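M32 carboxypeptidase (Pyrococcus furiosus, PDB 1KA2) releases amino acids one after another from the C-terminus of peptides with broad specificity, as a homodimeric cobalt-binding metallocarboxypeptidase of the M32 family. Local coordinates at residues G166-T169 with R170-E173; A274-E277 with L278-E282; I297-S300 with Q301-W305; I441-F444 with E445-A449. All coordinates share one frame; numbering follows the deposited sequence.

Interaction 1: G166-T169 with R170-E173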
loop_
_atom_site.group_PDB
_atom_site.type_symbol
_atom_site.label_atom_id
_atom_site.label_comp_id
_atom_site.label_asym_id
_atom_site.label_seq_id
_atom_site.Cartn_x
_atom_site.Cartn_y
_atom_site.Cartn_z
ATOM N N GLY A 166 -11.634 -20.299 -22.319
ATOM C CA GLY A 166 -11.849 -21.544 -23.035
ATOM C C GLY A 166 -12.772 -22.560 -22.382
ATOM O O GLY A 166 -13.036 -23.622 -22.964
ATOM N N LEU A 167 -13.266 -22.263 -21.183
ATOM C CA LEU A 167 -14.164 -23.190 -20.501
ATOM C C LEU A 167 -15.539 -23.142 -21.185
ATOM O O LEU A 167 -16.013 -22.070 -21.579
ATOM C CB LEU A 167 -14.281 -22.825 -19.015
ATOM C CG LEU A 167 -14.888 -23.903 -18.112
ATOM C CD1 LEU A 167 -14.008 -25.150 -18.146
ATOM C CD2 LEU A 167 -15.008 -23.387 -16.682
ATOM N N ARG A 168 -16.161 -24.305 -21.347
ATOM C CA ARG A 168 -17.470 -24.388 -21.997
ATOM C C ARG A 168 -18.424 -25.105 -21.065
ATOM O O ARG A 168 -17.988 -25.808 -20.160
ATOM C CB ARG A 168 -17.382 -25.171 -23.318
ATOM C CG ARG A 168 -16.547 -24.545 -24.433
ATOM C CD ARG A 168 -17.165 -23.260 -24.950
ATOM N NE ARG A 168 -16.486 -22.086 -24.416
ATOM C CZ ARG A 168 -15.604 -21.351 -25.087
ATOM N NH1 ARG A 168 -15.291 -21.658 -26.337
ATOM N NH2 ARG A 168 -15.021 -20.313 -24.499
ATOM N N THR A 169 -19.723 -24.928 -21.285
ATOM C CA THR A 169 -20.711 -25.586 -20.444
ATOM C C THR A 169 -20.530 -27.101 -20.550
ATOM O O THR A 169 -20.598 -27.811 -19.547
ATOM C CB THR A 169 -22.158 -25.204 -20.858
ATOM O OG1 THR A 169 -22.341 -23.788 -20.721
ATOM C CG2 THR A 169 -23.181 -25.920 -19.968
ATOM N N ARG A 170 -20.275 -27.584 -21.767
ATOM C CA ARG A 170 -20.082 -29.013 -22.018
ATOM C C ARG A 170 -18.940 -29.539 -21.162
ATOM O O ARG A 170 -19.007 -30.647 -20.650
ATOM C CB ARG A 170 -19.786 -29.262 -23.506
ATOM C CG ARG A 170 -20.700 -28.487 -24.458
ATOM C CD ARG A 170 -20.450 -28.854 -25.923
ATOM N NE ARG A 170 -20.985 -30.173 -26.265
ATOM C CZ ARG A 170 -22.283 -30.467 -26.322
ATOM N NH1 ARG A 170 -23.191 -29.535 -26.063
ATOM N NH2 ARG A 170 -22.678 -31.695 -26.639
ATOM N N ASP A 171 -17.888 -28.739 -21.006
ATOM C CA ASP A 171 -16.757 -29.136 -20.171
ATOM C C ASP A 171 -17.256 -29.410 -18.745
ATOM O O ASP A 171 -17.063 -30.496 -18.194
ATOM C CB ASP A 171 -15.707 -28.019 -20.111
ATOM C CG ASP A 171 -14.924 -27.862 -21.405
ATOM O OD1 ASP A 171 -14.230 -28.813 -21.809
ATOM O OD2 ASP A 171 -14.991 -26.779 -22.013
ATOM N N VAL A 172 -17.914 -28.411 -18.166
ATOM C CA VAL A 172 -18.423 -28.500 -16.799
ATOM C C VAL A 172 -19.455 -29.604 -16.646
ATOM O O VAL A 172 -19.502 -30.290 -15.627
ATOM C CB VAL A 172 -19.058 -27.152 -16.349
ATOM C CG1 VAL A 172 -19.438 -27.220 -14.873
ATOM C CG2 VAL A 172 -18.088 -26.008 -16.607
ATOM N N GLU A 173 -20.287 -29.764 -17.664
ATOM C CA GLU A 173 -21.321 -30.790 -17.643
ATOM C C GLU A 173 -20.666 -32.153 -17.473
ATOM O O GLU A 173 -21.143 -32.993 -16.712
ATOM C CB GLU A 173 -22.104 -30.742 -18.950
ATOM C CG GLU A 173 -23.372 -31.567 -18.976
ATOM C CD GLU A 173 -24.209 -31.239 -20.194
ATOM O OE1 GLU A 173 -23.687 -31.378 -21.319
ATOM O OE2 GLU A 173 -25.380 -30.834 -20.030
#

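Interaction 2: A274-E277 with L278-E282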
loop_
_atom_site.group_PDB
_atom_site.type_symbol
_atom_site.label_atom_id
_atom_site.label_comp_id
_atom_site.label_asym_id
_atom_site.label_seq_id
_atom_site.Cartn_x
_atom_site.Cartn_y
_atom_site.Cartn_z
ATOM N N ALA A 274 0.665 -18.299 -4.099
ATOM C CA ALA A 274 1.862 -17.456 -4.107
ATOM C C ALA A 274 3.069 -18.049 -4.830
ATOM O O ALA A 274 3.673 -17.383 -5.678
ATOM C CB ALA A 274 2.236 -17.091 -2.670
ATOM N N LEU A 275 3.421 -19.294 -4.500
ATOM C CA LEU A 275 4.571 -19.963 -5.120
ATOM C C LEU A 275 4.441 -19.833 -6.626
ATOM O O LEU A 275 5.407 -19.542 -7.336
ATOM C CB LEU A 275 4.617 -21.448 -4.731
ATOM C CG LEU A 275 5.766 -22.263 -5.351
ATOM C CD1 LEU A 275 7.087 -21.814 -4.742
ATOM C CD2 LEU A 275 5.565 -23.741 -5.098
ATOM N N TYR A 276 3.222 -20.038 -7.099
ATOM C CA TYR A 276 2.898 -19.939 -8.512
ATOM C C TYR A 276 3.328 -18.580 -9.086
ATOM O O TYR A 276 4.029 -18.496 -10.100
ATOM C CB TYR A 276 1.392 -20.139 -8.666
ATOM C CG TYR A 276 0.860 -20.221 -10.075
ATOM C CD1 TYR A 276 1.682 -20.028 -11.190
ATOM C CD2 TYR A 276 -0.479 -20.530 -10.291
ATOM C CE1 TYR A 276 1.166 -20.153 -12.494
ATOM C CE2 TYR A 276 -0.999 -20.654 -11.565
ATOM C CZ TYR A 276 -0.188 -20.468 -12.665
ATOM O OH TYR A 276 -0.761 -20.595 -13.921
ATOM N N GLU A 277 2.903 -17.509 -8.436
ATOM C CA GLU A 277 3.249 -16.174 -8.905
ATOM C C GLU A 277 4.730 -15.897 -8.665
ATOM O O GLU A 277 5.387 -15.200 -9.436
ATOM C CB GLU A 277 2.387 -15.144 -8.187
ATOM C CG GLU A 277 0.927 -15.204 -8.574
ATOM C CD GLU A 277 0.697 -14.863 -10.040
ATOM O OE1 GLU A 277 1.489 -14.066 -10.598
ATOM O OE2 GLU A 277 -0.280 -15.378 -10.629
ATOM N N LEU A 278 5.239 -16.467 -7.584
ATOM C CA LEU A 278 6.630 -16.326 -7.194
ATOM C C LEU A 278 7.545 -17.014 -8.204
ATOM O O LEU A 278 8.612 -16.501 -8.532
ATOM C CB LEU A 278 6.819 -16.950 -5.809
ATOM C CG LEU A 278 7.455 -16.112 -4.696
ATOM C CD1 LEU A 278 7.009 -14.689 -4.794
ATOM C CD2 LEU A 278 7.078 -16.697 -3.332
ATOM N N GLN A 279 7.121 -18.172 -8.705
ATOM C CA GLN A 279 7.940 -18.919 -9.653
ATOM C C GLN A 279 7.632 -18.589 -11.103
ATOM O O GLN A 279 7.606 -19.463 -11.962
ATOM C CB GLN A 279 7.798 -20.421 -9.394
ATOM C CG GLN A 279 8.205 -20.789 -7.969
ATOM C CD GLN A 279 8.550 -22.255 -7.792
ATOM O OE1 GLN A 279 9.604 -22.584 -7.251
ATOM N NE2 GLN A 279 7.664 -23.137 -8.232
ATOM N N GLN A 280 7.417 -17.306 -11.361
ATOM C CA GLN A 280 7.122 -16.828 -12.694
ATOM C C GLN A 280 8.459 -16.556 -13.383
ATOM O O GLN A 280 9.487 -16.454 -12.723
ATOM C CB GLN A 280 6.283 -15.557 -12.593
ATOM C CG GLN A 280 5.338 -15.357 -13.741
ATOM C CD GLN A 280 4.300 -16.460 -13.865
ATOM O OE1 GLN A 280 3.679 -16.602 -14.903
ATOM N NE2 GLN A 280 4.100 -17.232 -12.803
ATOM N N ASP A 281 8.449 -16.453 -14.705
ATOM C CA ASP A 281 9.672 -16.211 -15.467
ATOM C C ASP A 281 9.961 -14.712 -15.525
ATOM O O ASP A 281 9.209 -13.962 -16.144
ATOM C CB ASP A 281 9.495 -16.765 -16.882
ATOM C CG ASP A 281 10.801 -16.880 -17.638
ATOM O OD1 ASP A 281 11.597 -15.922 -17.596
ATOM O OD2 ASP A 281 11.022 -17.927 -18.291
ATOM N N GLU A 282 11.056 -14.273 -14.903
ATOM C CA GLU A 282 11.389 -12.845 -14.884
ATOM C C GLU A 282 11.656 -12.187 -16.238
ATOM O O GLU A 282 11.736 -10.963 -16.328
ATOM C CB GLU A 282 12.573 -12.581 -13.952
ATOM C CG GLU A 282 12.326 -13.000 -12.509
ATOM C CD GLU A 282 13.357 -12.429 -11.554
ATOM O OE1 GLU A 282 14.504 -12.184 -11.980
ATOM O OE2 GLU A 282 13.020 -12.225 -10.374
#

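Interaction 3: I297-S300 with Q301-W305. With MG (magnesium ion), chain B.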
loop_
_atom_site.group_PDB
_atom_site.type_symbol
_atom_site.label_atom_id
_atom_site.label_comp_id
_atom_site.label_asym_id
_atom_site.label_seq_id
_atom_site.Cartn_x
_atom_site.Cartn_y
_atom_site.Cartn_z
ATOM N N ILE A 297 -6.421 -22.956 -12.937
ATOM C CA ILE A 297 -5.044 -23.423 -12.776
ATOM C C ILE A 297 -4.534 -22.918 -11.421
ATOM O O ILE A 297 -3.786 -23.613 -10.732
ATOM C CB ILE A 297 -4.117 -22.906 -13.911
ATOM C CG1 ILE A 297 -4.687 -23.337 -15.267
ATOM C CG2 ILE A 297 -2.695 -23.468 -13.734
ATOM C CD1 ILE A 297 -4.823 -24.835 -15.424
ATOM N N HIS A 298 -4.940 -21.708 -11.028
ATOM C CA HIS A 298 -4.483 -21.170 -9.745
ATOM C C HIS A 298 -4.984 -22.037 -8.600
ATOM O O HIS A 298 -4.237 -22.352 -7.686
ATOM C CB HIS A 298 -4.938 -19.720 -9.548
ATOM C CG HIS A 298 -3.801 -18.758 -9.377
ATOM N ND1 HIS A 298 -3.010 -18.731 -8.248
ATOM C CD2 HIS A 298 -3.307 -17.804 -10.204
ATOM C CE1 HIS A 298 -2.079 -17.801 -8.386
ATOM N NE2 HIS A 298 -2.238 -17.226 -9.564
ATOM N N GLU A 299 -6.245 -22.444 -8.656
ATOM C CA GLU A 299 -6.787 -23.297 -7.609
ATOM C C GLU A 299 -6.209 -24.714 -7.654
ATOM O O GLU A 299 -6.355 -25.476 -6.702
ATOM C CB GLU A 299 -8.315 -23.319 -7.690
ATOM C CG GLU A 299 -8.942 -22.066 -7.072
ATOM C CD GLU A 299 -8.892 -22.070 -5.555
ATOM O OE1 GLU A 299 -9.719 -22.716 -4.900
ATOM O OE2 GLU A 299 -8.014 -21.436 -4.967
ATOM N N SER A 300 -5.560 -25.082 -8.751
ATOM C CA SER A 300 -4.949 -26.412 -8.787
ATOM C C SER A 300 -3.680 -26.352 -7.928
ATOM O O SER A 300 -3.242 -27.353 -7.367
ATOM C CB SER A 300 -4.590 -26.830 -10.225
ATOM O OG SER A 300 -3.497 -26.088 -10.734
ATOM N N GLN A 301 -3.098 -25.161 -7.818
ATOM C CA GLN A 301 -1.881 -24.983 -7.036
ATOM C C GLN A 301 -2.197 -24.848 -5.560
ATOM O O GLN A 301 -1.564 -25.497 -4.723
ATOM C CB GLN A 301 -1.118 -23.757 -7.535
ATOM C CG GLN A 301 -0.686 -23.911 -8.971
ATOM C CD GLN A 301 0.121 -25.181 -9.184
ATOM O OE1 GLN A 301 1.248 -25.301 -8.703
ATOM N NE2 GLN A 301 -0.464 -26.143 -9.890
ATOM N N SER A 302 -3.182 -24.014 -5.238
ATOM C CA SER A 302 -3.563 -23.822 -3.846
ATOM C C SER A 302 -4.067 -25.135 -3.243
ATOM O O SER A 302 -3.729 -25.465 -2.110
ATOM C CB SER A 302 -4.653 -22.750 -3.728
ATOM O OG SER A 302 -5.837 -23.128 -4.418
ATOM N N ARG A 303 -4.880 -25.874 -3.998
ATOM C CA ARG A 303 -5.421 -27.144 -3.506
ATOM C C ARG A 303 -4.347 -28.220 -3.481
ATOM O O ARG A 303 -4.405 -29.147 -2.678
ATOM C CB ARG A 303 -6.594 -27.610 -4.368
ATOM C CG ARG A 303 -7.808 -26.687 -4.322
ATOM C CD ARG A 303 -8.396 -26.579 -2.906
ATOM N NE ARG A 303 -9.741 -26.010 -2.948
ATOM C CZ ARG A 303 -10.473 -25.705 -1.883
ATOM N NH1 ARG A 303 -9.996 -25.904 -0.662
ATOM N NH2 ARG A 303 -11.692 -25.214 -2.043
ATOM N N PHE A 304 -3.358 -28.100 -4.361
ATOM C CA PHE A 304 -2.276 -29.071 -4.369
ATOM C C PHE A 304 -1.581 -29.008 -3.013
ATOM O O PHE A 304 -1.431 -30.025 -2.333
ATOM C CB PHE A 304 -1.256 -28.766 -5.470
ATOM C CG PHE A 304 -0.177 -29.821 -5.597
ATOM C CD1 PHE A 304 -0.402 -30.977 -6.341
ATOM C CD2 PHE A 304 1.039 -29.676 -4.937
ATOM C CE1 PHE A 304 0.569 -31.976 -6.427
ATOM C CE2 PHE A 304 2.023 -30.673 -5.017
ATOM C CZ PHE A 304 1.785 -31.821 -5.761
ATOM N N TRP A 305 -1.163 -27.807 -2.611
ATOM C CA TRP A 305 -0.479 -27.656 -1.334
ATOM C C TRP A 305 -1.382 -27.875 -0.131
ATOM O O TRP A 305 -0.970 -28.484 0.866
ATOM C CB TRP A 305 0.191 -26.279 -1.243
ATOM C CG TRP A 305 1.352 -26.192 -2.164
ATOM C CD1 TRP A 305 1.317 -25.938 -3.497
ATOM C CD2 TRP A 305 2.708 -26.524 -1.856
ATOM N NE1 TRP A 305 2.560 -26.103 -4.044
ATOM C CE2 TRP A 305 3.435 -26.465 -3.057
ATOM C CE3 TRP A 305 3.378 -26.880 -0.676
ATOM C CZ2 TRP A 305 4.802 -26.748 -3.122
ATOM C CZ3 TRP A 305 4.746 -27.165 -0.744
ATOM C CH2 TRP A 305 5.435 -27.095 -1.960
HETATM MG MG MG B . -7.673 -19.960 -3.450
HETATM O O HOH W 1 -10.981 -25.046 -5.335
HETATM O O HOH W 2 -7.635 -18.291 -2.027
HETATM O O HOH W 3 -8.732 -18.518 -4.667
HETATM O O HOH W 4 -9.770 -20.436 -2.857
#

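Interaction 4: I441-F444 with E445-A449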
loop_
_atom_site.group_PDB
_atom_site.type_symbol
_atom_site.label_atom_id
_atom_site.label_comp_id
_atom_site.label_asym_id
_atom_site.label_seq_id
_atom_site.Cartn_x
_atom_site.Cartn_y
_atom_site.Cartn_z
ATOM N N ILE A 441 8.572 -38.272 -9.230
ATOM C CA ILE A 441 9.114 -38.241 -7.875
ATOM C C ILE A 441 8.365 -39.256 -7.012
ATOM O O ILE A 441 7.550 -38.889 -6.164
ATOM C CB ILE A 441 8.946 -36.840 -7.247
ATOM C CG1 ILE A 441 9.443 -35.766 -8.217
ATOM C CG2 ILE A 441 9.709 -36.766 -5.930
ATOM C CD1 ILE A 441 9.222 -34.346 -7.726
ATOM N N PRO A 442 8.636 -40.556 -7.217
ATOM C CA PRO A 442 7.967 -41.608 -6.444
ATOM C C PRO A 442 8.189 -41.537 -4.939
ATOM O O PRO A 442 7.464 -42.168 -4.175
ATOM C CB PRO A 442 8.508 -42.896 -7.067
ATOM C CG PRO A 442 9.863 -42.491 -7.575
ATOM C CD PRO A 442 9.595 -41.134 -8.176
ATOM N N ASP A 443 9.185 -40.771 -4.510
ATOM C CA ASP A 443 9.460 -40.626 -3.082
ATOM C C ASP A 443 8.862 -39.297 -2.601
ATOM O O ASP A 443 9.393 -38.633 -1.702
ATOM C CB ASP A 443 10.970 -40.668 -2.833
ATOM C CG ASP A 443 11.705 -39.518 -3.498
ATOM O OD1 ASP A 443 11.287 -39.099 -4.596
ATOM O OD2 ASP A 443 12.712 -39.043 -2.928
ATOM N N PHE A 444 7.747 -38.931 -3.229
ATOM C CA PHE A 444 7.008 -37.709 -2.931
ATOM C C PHE A 444 6.730 -37.605 -1.433
ATOM O O PHE A 444 7.137 -36.641 -0.787
ATOM C CB PHE A 444 5.683 -37.713 -3.713
ATOM C CG PHE A 444 4.853 -36.471 -3.526
ATOM C CD1 PHE A 444 5.092 -35.331 -4.294
ATOM C CD2 PHE A 444 3.835 -36.438 -2.572
ATOM C CE1 PHE A 444 4.324 -34.168 -4.116
ATOM C CE2 PHE A 444 3.057 -35.287 -2.381
ATOM C CZ PHE A 444 3.302 -34.147 -3.155
ATOM N N GLU A 445 6.051 -38.616 -0.891
ATOM C CA GLU A 445 5.679 -38.679 0.531
ATOM C C GLU A 445 6.871 -38.536 1.465
ATOM O O GLU A 445 6.830 -37.774 2.432
ATOM C CB GLU A 445 4.991 -40.012 0.838
ATOM C CG GLU A 445 4.323 -40.657 -0.368
ATOM C CD GLU A 445 3.042 -39.969 -0.755
ATOM O OE1 GLU A 445 2.535 -40.227 -1.867
ATOM O OE2 GLU A 445 2.537 -39.174 0.064
ATOM N N GLU A 446 7.924 -39.292 1.179
ATOM C CA GLU A 446 9.124 -39.264 1.990
ATOM C C GLU A 446 9.728 -37.858 2.023
ATOM O O GLU A 446 10.188 -37.401 3.067
ATOM C CB GLU A 446 10.126 -40.285 1.447
ATOM C CG GLU A 446 11.450 -40.332 2.190
ATOM C CD GLU A 446 12.369 -41.421 1.663
ATOM O OE1 GLU A 446 13.582 -41.371 1.963
ATOM O OE2 GLU A 446 11.875 -42.329 0.956
ATOM N N LYS A 447 9.723 -37.165 0.888
ATOM C CA LYS A 447 10.261 -35.808 0.852
ATOM C C LYS A 447 9.411 -34.832 1.682
ATOM O O LYS A 447 9.954 -33.938 2.334
ATOM C CB LYS A 447 10.382 -35.307 -0.589
ATOM C CG LYS A 447 11.490 -35.997 -1.388
ATOM C CD LYS A 447 11.748 -35.310 -2.726
ATOM C CE LYS A 447 12.745 -36.091 -3.575
ATOM N NZ LYS A 447 14.031 -36.327 -2.866
ATOM N N VAL A 448 8.090 -35.001 1.670
ATOM C CA VAL A 448 7.224 -34.120 2.454
ATOM C C VAL A 448 7.518 -34.272 3.949
ATOM O O VAL A 448 7.697 -33.282 4.666
ATOM C CB VAL A 448 5.728 -34.425 2.209
ATOM C CG1 VAL A 448 4.852 -33.739 3.279
ATOM C CG2 VAL A 448 5.336 -33.936 0.830
ATOM N N ALA A 449 7.572 -35.518 4.405
ATOM C CA ALA A 449 7.832 -35.816 5.806
ATOM C C ALA A 449 9.167 -35.264 6.277
ATOM O O ALA A 449 9.347 -35.022 7.468
ATOM C CB ALA A 449 7.784 -37.324 6.042
#

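Interaction 1: G166-T169 with R170-E173
Asp171 turns back on Arg168 where the loop enters helix 169-192, and the pair is a good example of how a helix start is closed from within. Arg168 holds the N-cap position, and its backbone N donates to Asp171 OD2 at 2.8 Å. OD2 receives it on the anti lone pair, away from the other carboxylate oxygen, and the bend at hydrogen (131°) is marked. This is the N3 half of a capping box; an arginine at the N-cap supplies no returning side-chain acceptor. With CG lying beside its own backbone N (chi1 -73°), the Asp171 carboxylate faces the preceding turn, and Lys474 forms a salt bridge with the same OD2.

The packed side is apolar. Leu167, just before the cap, crosses Val172 at about a right angle, CD2 lying 4.0 Å from CG2, a hydrophobic staple that spans the first turn. Leu167 CD1 also rests 3.9 Å from Asp171 CB. Backbone bonds from Val172 N to Arg168 O (3.3 Å) and from Glu173 N to Thr169 O (2.7 Å) start the helix.

The loose side belongs to Arg170, which is exposed. Arg168 is partly exposed but pinned: it folds at chi2 and chi3 until NE donates to Leu167 O at 2.9 Å, from above the carbonyl plane. Gly166 O lies above one guanidinium face, offset toward its rim, and NH2 pairs with Asp161.

Leu167 and Val172 both press on Leu160 of helix 155-163, Val172 meets Phe367 of helix 359-375, and Leu167 touches Ile425 and Val172 touches Pro421, both of helix 421-440.

Interaction 2: A274-E277 with L278-E282
Leu275 points its CG trans to the backbone N (chi1 179°), while Gln279, one turn later, places CG beside its own N (chi1 -58°) and runs on extended; the two choices bring leucine and amide together. Leu275 CD1 lies 3.4 Å from Gln279 CD, the chains crossing at a slant, and Leu275 CG stands 3.6 Å from Gln279 NE2. The methyl thus packs against the carbon of the amide group, whose NE2 is held by His465 ND1 and by Lys457 O, so its rotation is fixed from outside the turn.

The next pair carries the chain out of the helix. Gln280 bends at chi2 and sends NE2 back to 3.0 Å from Tyr276 O and 4.0 Å from ring atom CD1, with ring and amide planes 39° apart. The Tyr276 ring is itself held, its hydroxyl bonded to Val293 N and the ring stacked with that of His465.

Two backbone bonds finish the helix: Leu278 N to Ala274 O and Gln279 N to Leu275 O, both 2.6 Å. Gln279 then leaves helical angles, and Gln280 turns extended, its CB 3.3 Å from Glu277 O. Glu277 OE2 is gripped by Gly292 N and His298 NE2, which ties this last turn to the loop and helix that follow it.

What ends here is the HEXXH helix of a metallopeptidase: His269 and His273, both metal ligands, lie on helix 261-278 just upstream, and the third ligand, Glu299, follows on helix 295-309.

Interaction 3: I297-S300 with Q301-W305
Ser302 reaches back to Glu299, the metal ligand of helix 295-309, and the contacts along this piece of the helix fall into three kinds. The first is coordination: Glu299 OE2 binds the magnesium ion at 2.1 Å, alongside His269, His273 and three waters. In this crystal the magnesium occupies the site of the catalytic cobalt.

The second kind is polar and mostly serves the metal ligands. Ser302 OG donates to Glu299 OE2 at 2.8 Å, arriving from above the carboxylate plane (70° out of it), as chi1 of 62° sets the hydroxyl between the backbone N and carbonyl carbon. The other oxygen, OE1, takes a bond from a water at 2.7 Å, and that water accepts from Arg303 NE in the guanidinium plane. Direct pairing of OE1 with NE is a long salt bridge of charge alone, at 3.8 Å; the guanidinium is engaged instead by Glu306 through NH1 and by Tyr359 as a cation-pi partner. His298 ND1 bonds His273 ND1, another second-shell support for a metal ligand. On a different flank Gln301 NE2 gives an almost straight bond (166°) to Ser300 OG at 3.1 Å, its OE1 being held by His465 NE2.

Third come the backbone bonds. His298 O takes an i+4 bond from Ser302 N (3.1 Å) and an i+3 bond from Gln301 N (3.0 Å), the latter from above the carbonyl plane, and Arg303 N donates to Glu299 O.

Helix 261-278 covers the Ser302 side, helix 454-465 takes Gln301 and Phe304 against Leu460, and Tyr423 and Leu429 of helix 421-440 lie against Glu299 and Ser300.

Interaction 4: I441-F444 with E445-A449
Asp443 and Lys447 join across the first turn of helix 444-450, which follows directly on a type I beta turn from Ile441 to Phe444. Lys447 NZ sits 3.0 Å from Asp443 OD2 in a salt bridge whose hydrogen bond is weak. The lysine chain slants across the aspartate to reach it. Asp443 holds the N-cap position, yet its carboxylate makes no capping bond; with CG tucked over its own backbone (chi1 63°), the group meets the lysine instead.

On the inner side Phe444 carries the contact. Its ring stands trans to the backbone N (chi1 -178°), and Val448 CG2 comes over one face, 4.2 Å from CE2. The carboxylate of Glu445 approaches the same ring with its plane turned 72° from it, OE2 lying 4.0 Å from CD2.

Outward from these pairs lies what holds them. Lys447 N bonds to Asp443 O (3.0 Å) and Val448 N to Phe444 O (3.1 Å), so each side-chain pair spaced four apart is matched by a backbone bond. Glu445 OE1 is gripped by Lys438 and Tyr434 of helix 421-440, while its OE2 lies near Glu314 OE1, a like-charge approach that the Lys438 salt bridge probably offsets. Phe444 packs on Ile437, Ile309 and Ile456, one from each of three helices, far from the metal site. On the turn side Ile441 lies across the lysine at about a right angle, its CG2 methyl 3.9 Å from Lys447 CE.

How the interactions relate
Along the chain the four contacts come in series, from a helix start (interaction 1) through a helix exit (interaction 2) and a mid-helix stretch (interaction 3) to a second helix start (interaction 4). Interactions 2 and 3 have centres about 13 Å apart on consecutive helices, 261-278 and 295-309, which together supply the three metal ligands; Leu275 CD2 packs 3.7 Å from Trp305 CZ2 between them. Interaction 4, centred about 18 Å from interaction 3, touches it through Phe304 CZ and Phe444 CZ at 3.8 Å. Interaction 1 stands apart, its nearest atoms about 9 Å from interaction 3. Side-chain packing thus runs outward from the catalytic helices to a peripheral turn.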